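PDB 5VIT: malonate decarboxylase acyl carrier protein from Pseudomonas fluorescens, which probably serves as the acyl carrier subunit of malonate decarboxylase, bearing acetyl and malonyl thioesters on a CoA-derived prosthetic group. Local coordinates for residues G38-Q43 / R61-Q66. Residues are numbered along the deposited sequence; the frame is centred on the assembly and turned at random.
Sequences GKLSIQ and RLFDGQ
The ring of F63 meets strand 39-46 through its outer end, where CZ and CE1 touch two aliphatic side chains. I42 sits at the ring edge, near the ring plane, its CD1 3.9 Å from F63 CE1. L40 approaches obliquely, with CD2 3.4 Å from F63 CZ and equally near CE1; its side chain runs at about a right angle to that of F63, whereas I42 and F63 point at each other from opposite directions. One face carries L62 CB of the ring's own segment, 4.1 Å above the plane and offset toward the rim. Outside the two segments, F8 of strand 2-9 packs edge-to-face with the ring and P68 also touches it.

With CG anti to its carbonyl carbon (chi1 -53°), F63 directs its ring toward the strand, and the F63 and L40 side chains together bridge the 10.3 Å between L40 CA and F63 CA. No hydrogen bond joins the segments and the contacts are carbon to carbon, which marks the packing as apolar; it is also small, burying 98 Å². Cutting F63 back to an alanine would probably leave L40 CD2 and I42 CD1 without their aromatic partner and open a gap between strand and helix end.

F63 is the first residue to leave helical geometry and starts a type II turn ending at Q66, within which Q66 NE2 donates to D64 O (3.3 Å, 158° at the hydrogen). Through the F63 ring the contact joins the end of helix 52-62 to strand 39-46, within the beta-alpha-beta unit completed by strand 71-78, a crossover with its helix packed against a mixed sheet.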
ATOM      1  N   GLY B  38     -26.200  17.102   4.466  1.00 39.24           N
ATOM      2  CA  GLY B  38     -25.920  17.039   3.046  1.00 41.31           C
ATOM      3  C   GLY B  38     -24.730  17.869   2.571  1.00 45.27           C
ATOM      4  O   GLY B  38     -24.328  17.766   1.406  1.00 44.73           O
ATOM      5  N   LYS B  39     -24.156  18.678   3.461  1.00 38.54           N
ATOM      6  CA  LYS B  39     -23.146  19.649   3.054  1.00 43.24           C
ATOM      7  C   LYS B  39     -21.926  19.741   3.994  1.00 45.56           C
ATOM      8  O   LYS B  39     -22.049  19.757   5.217  1.00 46.45           O
ATOM      9  CB  LYS B  39     -23.798  21.022   2.927  1.00 48.65           C
ATOM     10  CG  LYS B  39     -23.029  21.987   2.075  1.00 57.11           C
ATOM     11  CD  LYS B  39     -23.643  23.379   2.130  1.00 58.60           C
ATOM     12  CE  LYS B  39     -25.053  23.390   1.587  1.00 62.33           C
ATOM     13  NZ  LYS B  39     -25.560  24.786   1.513  1.00 67.79           N
ATOM     14  N   LEU B  40     -20.744  19.794   3.400  1.00 44.44           N
ATOM     15  CA  LEU B  40     -19.512  20.008   4.143  1.00 40.31           C
ATOM     16  C   LEU B  40     -18.879  21.288   3.647  1.00 41.20           C
ATOM     17  O   LEU B  40     -18.470  21.360   2.482  1.00 35.00           O
ATOM     18  CB  LEU B  40     -18.551  18.844   3.958  1.00 37.62           C
ATOM     19  CG  LEU B  40     -17.161  18.997   4.577  1.00 42.98           C
ATOM     20  CD1 LEU B  40     -17.194  18.739   6.073  1.00 41.21           C
ATOM     21  CD2 LEU B  40     -16.204  18.045   3.903  1.00 41.14           C
ATOM     22  N   SER B  41     -18.815  22.295   4.517  1.00 36.73           N
ATOM     23  CA  SER B  41     -18.261  23.601   4.148  1.00 37.04           C
ATOM     24  C   SER B  41     -16.875  23.780   4.736  1.00 33.55           C
ATOM     25  O   SER B  41     -16.695  23.651   5.937  1.00 34.42           O
ATOM     26  CB  SER B  41     -19.173  24.741   4.625  1.00 33.92           C
ATOM     27  OG  SER B  41     -20.376  24.780   3.880  1.00 49.97           O
ATOM     28  N   ILE B  42     -15.905  24.092   3.887  1.00 34.45           N
ATOM     29  CA  ILE B  42     -14.524  24.237   4.330  1.00 35.78           C
ATOM     30  C   ILE B  42     -13.982  25.604   3.958  1.00 38.40           C
ATOM     31  O   ILE B  42     -14.055  26.029   2.799  1.00 34.98           O
ATOM     32  CB  ILE B  42     -13.606  23.160   3.722  1.00 37.92           C
ATOM     33  CG1 ILE B  42     -14.101  21.753   4.085  1.00 34.95           C
ATOM     34  CG2 ILE B  42     -12.165  23.383   4.174  1.00 34.92           C
ATOM     35  CD1 ILE B  42     -13.441  20.632   3.287  1.00 33.47           C
ATOM     36  N   GLN B  43     -13.456  26.290   4.963  1.00 35.59           N
ATOM     37  CA  GLN B  43     -12.765  27.552   4.776  1.00 34.47           C
ATOM     38  C   GLN B  43     -11.278  27.334   5.033  1.00 34.41           C
ATOM     39  O   GLN B  43     -10.909  26.759   6.058  1.00 35.04           O
ATOM     40  CB  GLN B  43     -13.322  28.601   5.726  1.00 37.95           C
ATOM     41  CG  GLN B  43     -12.828  29.987   5.478  1.00 45.54           C
ATOM     42  CD  GLN B  43     -13.775  30.765   4.605  1.00 55.75           C
ATOM     43  OE1 GLN B  43     -14.664  30.193   3.950  1.00 51.20           O
ATOM     44  NE2 GLN B  43     -13.622  32.086   4.614  1.00 57.60           N
ATOM     45  N   ARG B  61      -9.586  13.749  -2.891  1.00 34.71           N
ATOM     46  CA  ARG B  61      -9.080  12.418  -2.574  1.00 29.56           C
ATOM     47  C   ARG B  61      -9.538  11.954  -1.230  1.00 34.27           C
ATOM     48  O   ARG B  61      -9.874  10.783  -1.033  1.00 42.56           O
ATOM     49  CB  ARG B  61      -7.568  12.410  -2.609  1.00 34.52           C
ATOM     50  CG  ARG B  61      -7.052  12.678  -3.976  1.00 36.80           C
ATOM     51  CD  ARG B  61      -5.673  12.194  -4.063  1.00 35.54           C
ATOM     52  NE  ARG B  61      -5.172  12.329  -5.416  1.00 39.71           N
ATOM     53  CZ  ARG B  61      -4.010  11.831  -5.800  1.00 34.26           C
ATOM     54  NH1 ARG B  61      -3.281  11.164  -4.912  1.00 27.77           N
ATOM     55  NH2 ARG B  61      -3.592  11.995  -7.052  1.00 32.78           N
ATOM     56  N   LEU B  62      -9.532  12.881  -0.289  1.00 33.31           N
ATOM     57  CA  LEU B  62      -9.980  12.587   1.051  1.00 35.80           C
ATOM     58  C   LEU B  62     -11.446  12.099   1.048  1.00 38.34           C
ATOM     59  O   LEU B  62     -11.799  11.157   1.757  1.00 35.96           O
ATOM     60  CB  LEU B  62      -9.797  13.833   1.912  1.00 35.37           C
ATOM     61  CG  LEU B  62      -9.871  13.693   3.419  1.00 40.28           C
ATOM     62  CD1 LEU B  62      -8.800  12.731   3.930  1.00 37.25           C
ATOM     63  CD2 LEU B  62      -9.747  15.083   4.040  1.00 37.87           C
ATOM     64  N   PHE B  63     -12.289  12.719   0.227  1.00 34.70           N
ATOM     65  CA  PHE B  63     -13.724  12.413   0.249  1.00 39.61           C
ATOM     66  C   PHE B  63     -14.205  11.521  -0.913  1.00 42.62           C
ATOM     67  O   PHE B  63     -15.409  11.341  -1.109  1.00 38.14           O
ATOM     68  CB  PHE B  63     -14.520  13.724   0.266  1.00 38.30           C
ATOM     69  CG  PHE B  63     -14.102  14.659   1.364  1.00 38.26           C
ATOM     70  CD1 PHE B  63     -13.929  16.014   1.118  1.00 36.22           C
ATOM     71  CD2 PHE B  63     -13.869  14.179   2.646  1.00 34.63           C
ATOM     72  CE1 PHE B  63     -13.521  16.869   2.129  1.00 34.40           C
ATOM     73  CE2 PHE B  63     -13.465  15.029   3.658  1.00 37.06           C
ATOM     74  CZ  PHE B  63     -13.289  16.374   3.400  1.00 35.05           C
ATOM     75  N   ASP B  64     -13.260  10.953  -1.659  1.00 42.37           N
ATOM     76  CA  ASP B  64     -13.557  10.090  -2.809  1.00 37.20           C
ATOM     77  C   ASP B  64     -14.300   8.810  -2.401  1.00 41.63           C
ATOM     78  O   ASP B  64     -13.722   7.895  -1.811  1.00 41.60           O
ATOM     79  CB  ASP B  64     -12.244   9.751  -3.542  1.00 43.22           C
ATOM     80  CG  ASP B  64     -12.451   8.920  -4.816  1.00 45.90           C
ATOM     81  OD1 ASP B  64     -11.449   8.623  -5.503  1.00 51.03           O
ATOM     82  OD2 ASP B  64     -13.596   8.558  -5.144  1.00 45.58           O
ATOM     83  N   GLY B  65     -15.589   8.753  -2.728  1.00 42.33           N
ATOM     84  CA  GLY B  65     -16.391   7.560  -2.508  1.00 34.47           C
ATOM     85  C   GLY B  65     -16.686   7.312  -1.040  1.00 45.52           C
ATOM     86  O   GLY B  65     -17.006   6.189  -0.633  1.00 39.58           O
ATOM     87  N   GLN B  66     -16.571   8.358  -0.227  1.00 45.01           N
ATOM     88  CA  GLN B  66     -16.884   8.217   1.186  1.00 48.49           C
ATOM     89  C   GLN B  66     -17.441   9.506   1.727  1.00 51.36           C
ATOM     90  O   GLN B  66     -16.718  10.492   1.906  1.00 55.55           O
ATOM     91  CB  GLN B  66     -15.662   7.784   1.982  1.00 47.66           C
ATOM     92  CG  GLN B  66     -14.379   8.377   1.502  1.00 47.77           C
ATOM     93  CD  GLN B  66     -13.179   7.575   1.981  1.00 57.17           C
ATOM     94  OE1 GLN B  66     -12.879   7.533   3.177  1.00 54.79           O
ATOM     95  NE2 GLN B  66     -12.498   6.915   1.047  1.00 54.32           N
TER